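PDB 6ABX: citrate synthase from Metallosphaera sedula, which probably catalyses the condensation of oxaloacetate with acetyl-CoA and water to give citrate and CoA, a step of the tricarboxylic acid cycle. Local coordinates for residues 11-16 / 340-345; 182-187 / 334-339; 191-196 / 347-352; 15-20 / 176-181. All blocks are in the same frame, centred on the assembly; numbering follows the deposited sequence.

Interaction 1 (11-16 / 340-345); sequences AIKETS and VDEYLK
K13 and Y343 stand 7.2 Å apart between their CA atoms, and T15 and E342 7.5 Å, so strand 11-15 passes the last turns of helix 324-343 at a distance bridged by side chains. E342 carries the contact. With CG anti to the backbone N (chi1 176°) and the chain extended beyond it, its carboxylate reaches the strand. OE1 is gripped twice: K13 NZ, 2.7 Å from it, forms a salt bridge on the anti lone pair, while T15 OG1 donates on the syn one, also at 2.7 Å from E342 OE1. S16 N gives OE2 a fairly straight bond of 2.9 Å, and a water is shared by OE2 and S16 OG. With an alanine replacing E342, K13 would probably lose its counter-charge, and the T15 hydroxyl and S16 N their acceptors. K13 CB lies at the ring edge of Y343, 4.0 Å from CD1. One water donates to both I12 O and Y343 OH, a hydroxyl also bonded to K348 O. Since the strand pairs in parallel with a strand of the second subunit, this anchoring ties an intersubunit sheet to the largely helical body of the citrate synthase fold.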
loop_
_atom_site.group_PDB
_atom_site.type_symbol
_atom_site.label_atom_id
_atom_site.label_comp_id
_atom_site.label_asym_id
_atom_site.label_seq_id
_atom_site.Cartn_x
_atom_site.Cartn_y
_atom_site.Cartn_z
ATOM N N ALA A 11 -5.818 -15.552 -11.868
ATOM C CA ALA A 11 -6.316 -15.791 -10.521
ATOM C C ALA A 11 -5.151 -15.807 -9.540
ATOM O O ALA A 11 -4.234 -16.676 -9.604
ATOM C CB ALA A 11 -7.092 -17.071 -10.424
ATOM N N ILE A 12 -5.273 -14.948 -8.518
ATOM C CA ILE A 12 -4.202 -14.834 -7.521
ATOM C C ILE A 12 -4.513 -15.515 -6.195
ATOM O O ILE A 12 -3.606 -15.657 -5.335
ATOM C CB ILE A 12 -3.808 -13.365 -7.344
ATOM C CG1 ILE A 12 -4.982 -12.510 -6.866
ATOM C CG2 ILE A 12 -3.175 -12.896 -8.642
ATOM C CD1 ILE A 12 -4.994 -12.365 -5.397
ATOM N N LYS A 13 -5.771 -15.932 -5.985
ATOM C CA LYS A 13 -6.150 -16.614 -4.771
ATOM C C LYS A 13 -7.459 -17.370 -5.002
ATOM O O LYS A 13 -8.144 -17.127 -6.002
ATOM C CB LYS A 13 -6.376 -15.654 -3.594
ATOM C CG LYS A 13 -7.481 -14.619 -3.798
ATOM C CD LYS A 13 -8.377 -14.396 -2.624
ATOM C CE LYS A 13 -7.698 -14.049 -1.335
ATOM N NZ LYS A 13 -8.683 -13.765 -0.248
ATOM N N GLU A 14 -7.701 -18.315 -4.123
ATOM C CA GLU A 14 -9.048 -18.903 -4.011
ATOM C C GLU A 14 -9.788 -18.159 -2.901
ATOM O O GLU A 14 -9.205 -17.902 -1.865
ATOM C CB GLU A 14 -8.949 -20.389 -3.689
ATOM C CG GLU A 14 -8.544 -21.217 -4.887
ATOM C CD GLU A 14 -8.389 -22.714 -4.617
ATOM O OE1 GLU A 14 -8.672 -23.162 -3.466
ATOM O OE2 GLU A 14 -8.005 -23.425 -5.572
ATOM N N THR A 15 -11.112 -18.053 -3.055
ATOM C CA THR A 15 -11.883 -17.329 -2.062
ATOM C C THR A 15 -13.208 -18.024 -1.831
ATOM O O THR A 15 -13.829 -18.473 -2.795
ATOM C CB THR A 15 -12.068 -15.843 -2.406
ATOM O OG1 THR A 15 -12.520 -15.152 -1.249
ATOM C CG2 THR A 15 -13.023 -15.549 -3.535
ATOM N N SER A 16 -13.729 -17.844 -0.617
ATOM C CA SER A 16 -15.115 -18.208 -0.311
ATOM C C SER A 16 -15.883 -16.968 0.193
ATOM O O SER A 16 -17.017 -17.083 0.610
ATOM C CB SER A 16 -15.140 -19.304 0.695
ATOM O OG SER A 16 -14.678 -18.836 1.936
ATOM N N VAL A 340 -7.383 -10.620 3.454
ATOM C CA VAL A 340 -6.056 -10.835 3.974
ATOM C C VAL A 340 -6.114 -12.036 4.927
ATOM O O VAL A 340 -5.283 -12.937 4.809
ATOM C CB VAL A 340 -5.478 -9.561 4.601
ATOM C CG1 VAL A 340 -4.197 -9.792 5.386
ATOM C CG2 VAL A 340 -5.254 -8.490 3.540
ATOM N N ASP A 341 -7.065 -12.021 5.863
ATOM C CA ASP A 341 -7.226 -13.146 6.858
ATOM C C ASP A 341 -7.316 -14.496 6.137
ATOM O O ASP A 341 -6.655 -15.467 6.539
ATOM C CB ASP A 341 -8.403 -12.871 7.780
ATOM C CG ASP A 341 -8.458 -13.727 9.037
ATOM O OD1 ASP A 341 -7.404 -13.994 9.636
ATOM O OD2 ASP A 341 -9.561 -14.060 9.433
ATOM N N GLU A 342 -8.108 -14.558 5.074
ATOM C CA GLU A 342 -8.316 -15.779 4.327
ATOM C C GLU A 342 -7.005 -16.232 3.678
ATOM O O GLU A 342 -6.657 -17.408 3.785
ATOM C CB GLU A 342 -9.416 -15.554 3.294
ATOM C CG GLU A 342 -9.653 -16.718 2.397
ATOM C CD GLU A 342 -10.717 -16.455 1.358
ATOM O OE1 GLU A 342 -10.490 -15.563 0.477
ATOM O OE2 GLU A 342 -11.763 -17.170 1.410
ATOM N N TYR A 343 -6.319 -15.303 3.010
ATOM C CA TYR A 343 -5.060 -15.590 2.269
ATOM C C TYR A 343 -3.984 -16.138 3.196
ATOM O O TYR A 343 -3.241 -17.089 2.806
ATOM C CB TYR A 343 -4.540 -14.316 1.596
ATOM C CG TYR A 343 -3.434 -14.576 0.607
ATOM C CD1 TYR A 343 -3.719 -15.128 -0.622
ATOM C CD2 TYR A 343 -2.121 -14.228 0.880
ATOM C CE1 TYR A 343 -2.724 -15.422 -1.535
ATOM C CE2 TYR A 343 -1.119 -14.496 -0.029
ATOM C CZ TYR A 343 -1.416 -15.057 -1.254
ATOM O OH TYR A 343 -0.426 -15.349 -2.175
ATOM N N LEU A 344 -3.877 -15.541 4.388
ATOM C CA LEU A 344 -2.835 -15.848 5.335
ATOM C C LEU A 344 -3.039 -17.216 6.003
ATOM O O LEU A 344 -2.164 -17.615 6.770
ATOM C CB LEU A 344 -2.740 -14.776 6.417
ATOM C CG LEU A 344 -2.211 -13.420 5.934
ATOM C CD1 LEU A 344 -2.299 -12.410 7.051
ATOM C CD2 LEU A 344 -0.778 -13.524 5.399
ATOM N N LYS A 345 -4.177 -17.880 5.756
ATOM C CA LYS A 345 -4.353 -19.254 6.212
ATOM C C LYS A 345 -3.318 -20.146 5.515
ATOM O O LYS A 345 -2.976 -21.197 6.047
ATOM C CB LYS A 345 -5.743 -19.787 5.859
ATOM C CG LYS A 345 -6.884 -19.109 6.583
ATOM C CD LYS A 345 -6.676 -19.095 8.049
ATOM C CE LYS A 345 -7.972 -19.197 8.825
ATOM N NZ LYS A 345 -8.704 -17.913 8.803
HETATM O O HOH W 1 -1.110 -14.779 -4.841
HETATM O O HOH W 2 -12.780 -17.520 4.040
#

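Interaction 2 (182-187 / 334-339); sequences NASTMA and IGWTAH
W336 is the first residue of 334-339 to meet helix 183-187 closely, where two short helical segments cross at -44° with their axes 9.6 Å apart. Its indole comes in edge-on. NE1 donates to S184 OG at 3.0 Å, with the oxygen near the ring plane but the bond bent to 140°, and T185 OG1 sits at the same edge, 3.3 Å from W336 CD1. One turn later H339 meets the other branch of T185: chi1 -59° sets OG1 beside the backbone N and CG2 anti to it, and CG2 lies off-centre against the imidazole in a CH-pi contact, 4.3 Å from the ring centroid. OG1 thereby points back to the helix start, where N182 is the N-cap. N182 OD1 accepts from T185 N at 3.1 Å and from the hydroxyls of S184 and T185. Further out, H214 NE2 bonds S184 OG, while K13 NZ and D178 OD2 hold the two nitrogens of H339. N182 is an oxaloacetate-binding residue, lying about 3 Å from a bound citrate between nearest side-chain and ligand atoms. The chemistry is consistent with second-shell positioning: three donors hold its amide oxygen, one of them a serine hydroxyl that itself receives the indole N-H.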
loop_
_atom_site.group_PDB
_atom_site.type_symbol
_atom_site.label_atom_id
_atom_site.label_comp_id
_atom_site.label_asym_id
_atom_site.label_seq_id
_atom_site.Cartn_x
_atom_site.Cartn_y
_atom_site.Cartn_z
ATOM N N ASN A 182 -10.336 -6.549 -6.663
ATOM C CA ASN A 182 -10.046 -5.357 -7.398
ATOM C C ASN A 182 -8.599 -4.913 -7.069
ATOM O O ASN A 182 -7.927 -5.511 -6.199
ATOM C CB ASN A 182 -11.099 -4.357 -6.952
ATOM C CG ASN A 182 -11.372 -4.445 -5.473
ATOM O OD1 ASN A 182 -10.582 -4.008 -4.642
ATOM N ND2 ASN A 182 -12.470 -5.100 -5.095
ATOM N N ALA A 183 -8.174 -3.812 -7.654
ATOM C CA ALA A 183 -6.809 -3.292 -7.462
ATOM C C ALA A 183 -6.498 -3.018 -5.987
ATOM O O ALA A 183 -5.381 -3.228 -5.562
ATOM C CB ALA A 183 -6.614 -2.039 -8.264
ATOM N N SER A 184 -7.427 -2.440 -5.217
ATOM C CA SER A 184 -7.157 -2.144 -3.816
ATOM C C SER A 184 -7.017 -3.427 -2.983
ATOM O O SER A 184 -6.111 -3.494 -2.131
ATOM C CB SER A 184 -8.140 -1.168 -3.202
ATOM O OG SER A 184 -9.480 -1.677 -3.186
ATOM N N THR A 185 -7.888 -4.405 -3.203
ATOM C CA THR A 185 -7.745 -5.676 -2.503
ATOM C C THR A 185 -6.406 -6.321 -2.889
ATOM O O THR A 185 -5.724 -6.836 -1.983
ATOM C CB THR A 185 -8.947 -6.584 -2.797
ATOM O OG1 THR A 185 -10.114 -5.872 -2.366
ATOM C CG2 THR A 185 -8.819 -7.942 -2.155
ATOM N N MET A 186 -6.009 -6.222 -4.148
ATOM C CA MET A 186 -4.712 -6.761 -4.565
ATOM C C MET A 186 -3.570 -6.039 -3.807
ATOM O O MET A 186 -2.605 -6.651 -3.379
ATOM C CB MET A 186 -4.529 -6.683 -6.081
ATOM C CG MET A 186 -3.192 -7.183 -6.600
ATOM S SD MET A 186 -3.008 -8.910 -6.199
ATOM C CE MET A 186 -1.514 -9.274 -7.123
ATOM N N ALA A 187 -3.629 -4.724 -3.653
ATOM C CA ALA A 187 -2.564 -3.990 -2.933
ATOM C C ALA A 187 -2.439 -4.515 -1.507
ATOM O O ALA A 187 -1.347 -4.755 -1.014
ATOM C CB ALA A 187 -2.850 -2.513 -2.947
ATOM N N ILE A 334 -13.600 -3.800 5.550
ATOM C CA ILE A 334 -14.068 -5.124 6.034
ATOM C C ILE A 334 -13.655 -6.206 5.026
ATOM O O ILE A 334 -13.063 -7.198 5.363
ATOM C CB ILE A 334 -15.579 -5.091 6.289
ATOM C CG1 ILE A 334 -15.952 -4.154 7.440
ATOM C CG2 ILE A 334 -16.092 -6.483 6.569
ATOM C CD1 ILE A 334 -17.368 -3.637 7.380
ATOM N N GLY A 335 -13.971 -6.000 3.750
ATOM C CA GLY A 335 -13.540 -6.936 2.710
ATOM C C GLY A 335 -12.036 -7.055 2.602
ATOM O O GLY A 335 -11.527 -8.167 2.486
ATOM N N TRP A 336 -11.325 -5.925 2.613
ATOM C CA TRP A 336 -9.899 -5.972 2.543
ATOM C C TRP A 336 -9.324 -6.935 3.592
ATOM O O TRP A 336 -8.467 -7.829 3.339
ATOM C CB TRP A 336 -9.247 -4.617 2.739
ATOM C CG TRP A 336 -9.450 -3.672 1.606
ATOM C CD1 TRP A 336 -9.666 -3.982 0.316
ATOM C CD2 TRP A 336 -9.316 -2.247 1.675
ATOM N NE1 TRP A 336 -9.752 -2.841 -0.438
ATOM C CE2 TRP A 336 -9.496 -1.759 0.362
ATOM C CE3 TRP A 336 -9.054 -1.341 2.705
ATOM C CZ2 TRP A 336 -9.480 -0.401 0.062
ATOM C CZ3 TRP A 336 -9.083 0.012 2.410
ATOM C CH2 TRP A 336 -9.353 0.468 1.121
ATOM N N THR A 337 -9.730 -6.670 4.809
ATOM C CA THR A 337 -9.207 -7.411 5.951
ATOM C C THR A 337 -9.672 -8.878 5.969
ATOM O O THR A 337 -8.844 -9.774 6.330
ATOM C CB THR A 337 -9.498 -6.694 7.269
ATOM O OG1 THR A 337 -10.904 -6.474 7.448
ATOM C CG2 THR A 337 -8.776 -5.365 7.379
ATOM N N ALA A 338 -10.899 -9.162 5.531
ATOM C CA ALA A 338 -11.369 -10.526 5.394
ATOM C C ALA A 338 -10.529 -11.250 4.353
ATOM O O ALA A 338 -10.152 -12.411 4.553
ATOM C CB ALA A 338 -12.833 -10.599 5.049
ATOM N N HIS A 339 -10.214 -10.571 3.254
ATOM C CA HIS A 339 -9.409 -11.199 2.198
ATOM C C HIS A 339 -8.004 -11.527 2.685
ATOM O O HIS A 339 -7.463 -12.595 2.252
ATOM C CB HIS A 339 -9.373 -10.336 0.925
ATOM C CG HIS A 339 -10.540 -10.611 0.052
ATOM N ND1 HIS A 339 -10.629 -11.777 -0.743
ATOM C CD2 HIS A 339 -11.699 -9.945 -0.109
ATOM C CE1 HIS A 339 -11.805 -11.774 -1.354
ATOM N NE2 HIS A 339 -12.466 -10.618 -1.017
#

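Interaction 3 (191-196 / 347-352); sequences VASTLS and NKLIRP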
loop_
_atom_site.group_PDB
_atom_site.type_symbol
_atom_site.label_atom_id
_atom_site.label_comp_id
_atom_site.label_asym_id
_atom_site.label_seq_id
_atom_site.Cartn_x
_atom_site.Cartn_y
_atom_site.Cartn_z
ATOM N N VAL A 191 0.973 -6.634 0.100
ATOM C CA VAL A 191 1.609 -6.250 1.378
ATOM C C VAL A 191 1.503 -7.392 2.381
ATOM O O VAL A 191 2.470 -7.719 3.074
ATOM C CB VAL A 191 0.967 -4.962 1.912
ATOM C CG1 VAL A 191 1.351 -4.639 3.329
ATOM C CG2 VAL A 191 1.308 -3.786 1.003
ATOM N N ALA A 192 0.314 -8.007 2.507
ATOM C CA ALA A 192 0.123 -9.067 3.525
ATOM C C ALA A 192 1.027 -10.270 3.246
ATOM O O ALA A 192 1.436 -10.962 4.171
ATOM C CB ALA A 192 -1.298 -9.536 3.493
ATOM N N SER A 193 1.278 -10.499 1.948
ATOM C CA SER A 193 2.035 -11.686 1.489
ATOM C C SER A 193 3.473 -11.656 2.010
ATOM O O SER A 193 4.140 -12.714 2.027
ATOM C CB SER A 193 1.980 -11.854 -0.012
ATOM O OG SER A 193 2.931 -11.014 -0.692
ATOM N N THR A 194 3.969 -10.480 2.422
ATOM C CA THR A 194 5.317 -10.337 2.975
ATOM C C THR A 194 5.331 -10.574 4.497
ATOM O O THR A 194 6.394 -10.466 5.108
ATOM C CB THR A 194 5.937 -8.957 2.685
ATOM O OG1 THR A 194 5.222 -8.035 3.513
ATOM C CG2 THR A 194 5.834 -8.509 1.243
ATOM N N LEU A 195 4.159 -10.808 5.100
ATOM C CA LEU A 195 3.901 -10.914 6.532
ATOM C C LEU A 195 4.044 -9.561 7.236
ATOM O O LEU A 195 4.176 -9.509 8.446
ATOM C CB LEU A 195 4.718 -12.030 7.193
ATOM C CG LEU A 195 4.425 -13.419 6.641
ATOM C CD1 LEU A 195 5.136 -14.470 7.470
ATOM C CD2 LEU A 195 2.922 -13.727 6.599
ATOM N N SER A 196 3.867 -8.471 6.489
ATOM C CA SER A 196 3.657 -7.188 7.072
ATOM C C SER A 196 2.326 -7.173 7.807
ATOM O O SER A 196 1.438 -8.001 7.581
ATOM C CB SER A 196 3.708 -6.108 6.018
ATOM O OG SER A 196 3.787 -4.856 6.654
ATOM N N ASN A 347 -0.261 -18.653 3.372
ATOM C CA ASN A 347 0.382 -17.506 2.719
ATOM C C ASN A 347 1.339 -17.980 1.624
ATOM O O ASN A 347 1.980 -19.025 1.727
ATOM C CB ASN A 347 1.137 -16.625 3.702
ATOM C CG ASN A 347 1.720 -15.399 3.047
ATOM O OD1 ASN A 347 1.000 -14.695 2.335
ATOM N ND2 ASN A 347 3.021 -15.202 3.184
ATOM N N LYS A 348 1.436 -17.179 0.574
ATOM C CA LYS A 348 2.508 -17.271 -0.410
ATOM C C LYS A 348 2.897 -15.855 -0.843
ATOM O O LYS A 348 2.035 -15.075 -1.225
ATOM C CB LYS A 348 2.060 -18.062 -1.639
ATOM C CG LYS A 348 3.176 -18.360 -2.634
ATOM C CD LYS A 348 2.760 -19.305 -3.747
ATOM C CE LYS A 348 3.877 -19.543 -4.739
ATOM N NZ LYS A 348 4.953 -20.345 -4.142
ATOM N N LEU A 349 4.202 -15.535 -0.751
ATOM C CA LEU A 349 4.748 -14.262 -1.237
ATOM C C LEU A 349 4.315 -14.029 -2.673
ATOM O O LEU A 349 4.442 -14.920 -3.534
ATOM C CB LEU A 349 6.281 -14.277 -1.103
ATOM C CG LEU A 349 7.016 -13.029 -1.603
ATOM C CD1 LEU A 349 6.854 -11.899 -0.609
ATOM C CD2 LEU A 349 8.503 -13.282 -1.802
ATOM N N ILE A 350 3.887 -12.811 -2.968
ATOM C CA ILE A 350 3.549 -12.441 -4.328
ATOM C C ILE A 350 4.768 -11.757 -4.939
ATOM O O ILE A 350 5.187 -10.695 -4.464
ATOM C CB ILE A 350 2.301 -11.563 -4.340
ATOM C CG1 ILE A 350 1.106 -12.376 -3.850
ATOM C CG2 ILE A 350 2.112 -10.987 -5.725
ATOM C CD1 ILE A 350 -0.085 -11.547 -3.469
ATOM N N ARG A 351 5.384 -12.424 -5.936
ATOM C CA ARG A 351 6.709 -11.967 -6.479
ATOM C C ARG A 351 6.743 -12.327 -7.949
ATOM O O ARG A 351 7.167 -13.425 -8.321
ATOM C CB ARG A 351 7.865 -12.596 -5.700
ATOM C CG ARG A 351 9.193 -11.865 -5.829
ATOM C CD ARG A 351 9.717 -11.699 -7.256
ATOM N NE ARG A 351 10.999 -10.968 -7.154
ATOM C CZ ARG A 351 11.612 -10.320 -8.151
ATOM N NH1 ARG A 351 11.061 -10.276 -9.364
ATOM N NH2 ARG A 351 12.845 -9.826 -7.935
ATOM N N PRO A 352 6.186 -11.452 -8.804
ATOM C CA PRO A 352 6.138 -11.720 -10.249
ATOM C C PRO A 352 7.476 -11.384 -10.926
ATOM O O PRO A 352 8.484 -11.237 -10.240
ATOM C CB PRO A 352 4.991 -10.820 -10.658
ATOM C CG PRO A 352 5.188 -9.611 -9.779
ATOM C CD PRO A 352 5.510 -10.190 -8.420
#
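S193 and N347 are brought together by two torsions: N347 CG lies anti to the backbone N (chi1 -176°), carrying the amide toward the helix end, and S193 OG takes the position between its backbone N and carbonyl carbon (chi1 81°), facing the 347-352 loop. The setting is a helix C-terminus closed by a Schellman motif, in which L195 adopts positive phi after helix 183-192, and segment 347-352 crosses this end as an extended loop. N347 ND2 donates to S193 O at 3.0 Å. The bond is straight at 167° and lies in the amide plane of the asparagine, yet it reaches the carbonyl oxygen from above the carbonyl plane. Separately, I350 N gives its hydrogen to S193 OG, 3.1 Å away, and that oxygen is also hydrogen-bonded to V190 O within the helix. S193 thus ties the loop down through both its backbone and its side chain. Beside these bonds T194 CG2 touches L349 CD1, methyl to methyl, at 4.0 Å, and L195 CD2 lies against the amide of N347, 3.7 Å from ND2. Just beyond, R351 reaches E180 of the second subunit in a salt bridge and bonds a citrate anion, so the loop belongs to the dimer interface. N347 OD1, buried here, has no polar partner in the model and rests 3.3 Å from S193 CA.

Interaction 4 (15-20 / 176-181); sequences TSITYI and HMDHEM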
loop_
_atom_site.group_PDB
_atom_site.type_symbol
_atom_site.label_atom_id
_atom_site.label_comp_id
_atom_site.label_asym_id
_atom_site.label_seq_id
_atom_site.Cartn_x
_atom_site.Cartn_y
_atom_site.Cartn_z
ATOM N N THR A 15 -11.112 -18.053 -3.055
ATOM C CA THR A 15 -11.883 -17.329 -2.062
ATOM C C THR A 15 -13.208 -18.024 -1.831
ATOM O O THR A 15 -13.829 -18.473 -2.795
ATOM C CB THR A 15 -12.068 -15.843 -2.406
ATOM O OG1 THR A 15 -12.520 -15.152 -1.249
ATOM C CG2 THR A 15 -13.023 -15.549 -3.535
ATOM N N SER A 16 -13.729 -17.844 -0.617
ATOM C CA SER A 16 -15.115 -18.208 -0.311
ATOM C C SER A 16 -15.883 -16.968 0.193
ATOM O O SER A 16 -17.017 -17.083 0.610
ATOM C CB SER A 16 -15.140 -19.304 0.695
ATOM O OG SER A 16 -14.678 -18.836 1.936
ATOM N N ILE A 17 -15.246 -15.795 0.092
ATOM C CA ILE A 17 -15.849 -14.547 0.631
ATOM C C ILE A 17 -16.954 -14.000 -0.276
ATOM O O ILE A 17 -18.092 -13.744 0.213
ATOM C CB ILE A 17 -14.738 -13.511 0.937
ATOM C CG1 ILE A 17 -13.764 -14.055 1.983
ATOM C CG2 ILE A 17 -15.377 -12.212 1.396
ATOM C CD1 ILE A 17 -12.532 -13.223 2.140
ATOM N N THR A 18 -16.613 -13.683 -1.523
ATOM C CA THR A 18 -17.460 -12.966 -2.437
ATOM C C THR A 18 -17.431 -13.664 -3.799
ATOM O O THR A 18 -16.361 -14.083 -4.265
ATOM C CB THR A 18 -17.026 -11.510 -2.572
ATOM O OG1 THR A 18 -17.136 -10.954 -1.258
ATOM C CG2 THR A 18 -17.844 -10.775 -3.610
ATOM N N TYR A 19 -18.618 -13.863 -4.358
ATOM C CA TYR A 19 -18.749 -14.306 -5.752
ATOM C C TYR A 19 -19.484 -13.240 -6.546
ATOM O O TYR A 19 -20.598 -12.856 -6.164
ATOM C CB TYR A 19 -19.542 -15.609 -5.850
ATOM C CG TYR A 19 -19.798 -16.034 -7.258
ATOM C CD1 TYR A 19 -18.734 -16.353 -8.082
ATOM C CD2 TYR A 19 -21.074 -16.041 -7.787
ATOM C CE1 TYR A 19 -18.932 -16.673 -9.405
ATOM C CE2 TYR A 19 -21.290 -16.374 -9.119
ATOM C CZ TYR A 19 -20.213 -16.734 -9.906
ATOM O OH TYR A 19 -20.377 -17.021 -11.225
ATOM N N ILE A 20 -18.911 -12.854 -7.700
ATOM C CA ILE A 20 -19.528 -11.969 -8.657
ATOM C C ILE A 20 -19.969 -12.775 -9.870
ATOM O O ILE A 20 -19.117 -13.474 -10.445
ATOM C CB ILE A 20 -18.541 -10.869 -9.096
ATOM C CG1 ILE A 20 -18.036 -10.051 -7.903
ATOM C CG2 ILE A 20 -19.175 -10.009 -10.173
ATOM C CD1 ILE A 20 -16.776 -9.275 -8.173
ATOM N N HIS A 176 -20.856 -1.789 -0.341
ATOM C CA HIS A 176 -19.450 -1.490 -0.605
ATOM C C HIS A 176 -18.453 -2.378 0.161
ATOM O O HIS A 176 -17.252 -2.169 0.023
ATOM C CB HIS A 176 -19.171 -0.017 -0.326
ATOM C CG HIS A 176 -19.748 0.903 -1.350
ATOM N ND1 HIS A 176 -21.047 1.352 -1.283
ATOM C CD2 HIS A 176 -19.199 1.468 -2.445
ATOM C CE1 HIS A 176 -21.274 2.153 -2.335
ATOM N NE2 HIS A 176 -20.173 2.193 -3.095
ATOM N N MET A 177 -18.908 -3.370 0.962
ATOM C CA MET A 177 -18.017 -4.018 1.894
ATOM C C MET A 177 -17.018 -4.917 1.164
ATOM O O MET A 177 -15.876 -4.972 1.620
ATOM C CB MET A 177 -18.792 -4.848 2.895
ATOM C CG MET A 177 -19.408 -3.960 3.958
ATOM S SD MET A 177 -20.394 -4.972 5.106
ATOM C CE MET A 177 -20.885 -3.729 6.291
ATOM N N ASP A 178 -17.415 -5.541 0.046
ATOM C CA ASP A 178 -16.441 -6.348 -0.661
ATOM C C ASP A 178 -16.816 -6.486 -2.133
ATOM O O ASP A 178 -17.985 -6.506 -2.459
ATOM C CB ASP A 178 -16.283 -7.771 -0.112
ATOM C CG ASP A 178 -14.979 -8.408 -0.588
ATOM O OD1 ASP A 178 -13.907 -7.828 -0.286
ATOM O OD2 ASP A 178 -15.037 -9.406 -1.357
ATOM N N HIS A 179 -15.781 -6.692 -2.973
ATOM C CA HIS A 179 -16.080 -6.974 -4.382
ATOM C C HIS A 179 -14.997 -7.891 -4.966
ATOM O O HIS A 179 -14.524 -7.625 -6.045
ATOM C CB HIS A 179 -16.310 -5.704 -5.161
ATOM C CG HIS A 179 -17.266 -5.864 -6.287
ATOM N ND1 HIS A 179 -16.909 -5.626 -7.603
ATOM C CD2 HIS A 179 -18.535 -6.354 -6.306
ATOM C CE1 HIS A 179 -17.951 -5.885 -8.392
ATOM N NE2 HIS A 179 -18.993 -6.310 -7.614
ATOM N N GLU A 180 -14.556 -8.874 -4.176
ATOM C CA GLU A 180 -13.604 -9.888 -4.664
ATOM C C GLU A 180 -12.288 -9.113 -4.974
ATOM O O GLU A 180 -11.764 -8.280 -4.178
ATOM C CB GLU A 180 -14.353 -10.691 -5.758
ATOM C CG GLU A 180 -14.059 -12.216 -5.808
ATOM C CD GLU A 180 -14.783 -13.156 -6.792
ATOM O OE1 GLU A 180 -15.809 -12.758 -7.396
ATOM O OE2 GLU A 180 -14.337 -14.371 -6.954
ATOM N N MET A 181 -11.706 -9.287 -6.155
ATOM C CA MET A 181 -10.314 -8.986 -6.353
ATOM C C MET A 181 -9.893 -7.666 -7.082
ATOM O O MET A 181 -8.999 -7.617 -7.888
ATOM C CB MET A 181 -9.784 -10.102 -7.236
ATOM C CG MET A 181 -8.386 -10.057 -7.242
ATOM S SD MET A 181 -7.711 -9.525 -5.677
ATOM C CE MET A 181 -8.239 -10.867 -4.558
#
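T18 and E180 meet in the tight part of this contact, their CA atoms 5.4 Å apart. T18 OG1 donates to D178 OD2 at 2.6 Å, on the anti side of the carboxylate, and E180 N approaches the same D178 OD2 from the opposite face at 2.9 Å. The latter bond closes an Asx turn. The E180 side chain, extended beyond CG, runs alongside the strand until its CD is 3.1 Å from T18 O, with both carboxylate oxygens farther from that acceptor. Its OE1 takes the hydrogen of I20 N at 3.1 Å, in a bent bond (139°), and T15 CG2 makes a buried van der Waals contact with E180 OE2 at 3.8 Å. The loop 176-181 thereby lines strand 18-21, an outermost strand of a small antiparallel sheet, and carries the oxaloacetate-binding H179. I20 CD1 sits squarely over one face of the H179 imidazole, 3.6 Å from its centroid, while Y256 OH and a citrate anion bond its two nitrogens. Were E180 an alanine, I20 N would probably lose its acceptor, R351 of the second subunit its charge partner, and a gap would open beside T18 O. I20, though packed on H179, is partly exposed. The open side belongs to Y19, also partly exposed, which points its CB away from the loop, its ring meeting that of Y356 of the second subunit.

Overall arrangement
From the N terminus, interactions 1 and 4 leave from one stretch, sharing T15 and S16. Interaction 4 closes the shorter loop, bringing the first strands back to 176-181 ahead of helix 183-192, whereas interaction 1 spans on to the last turns of helix 324-343. Within that wide loop, and in series after interaction 4, interaction 2 joins the start of helix 183-192 to helix 324-343. Interaction 3 opens at the other end of helix 183-192 and closes past 345, so it crosses both interactions 1 and 2. H339 is common ground for interactions 1, 2 and 4. Together they fasten N-terminal strands, two helices and the loop after helix 324-343 beside the second subunit.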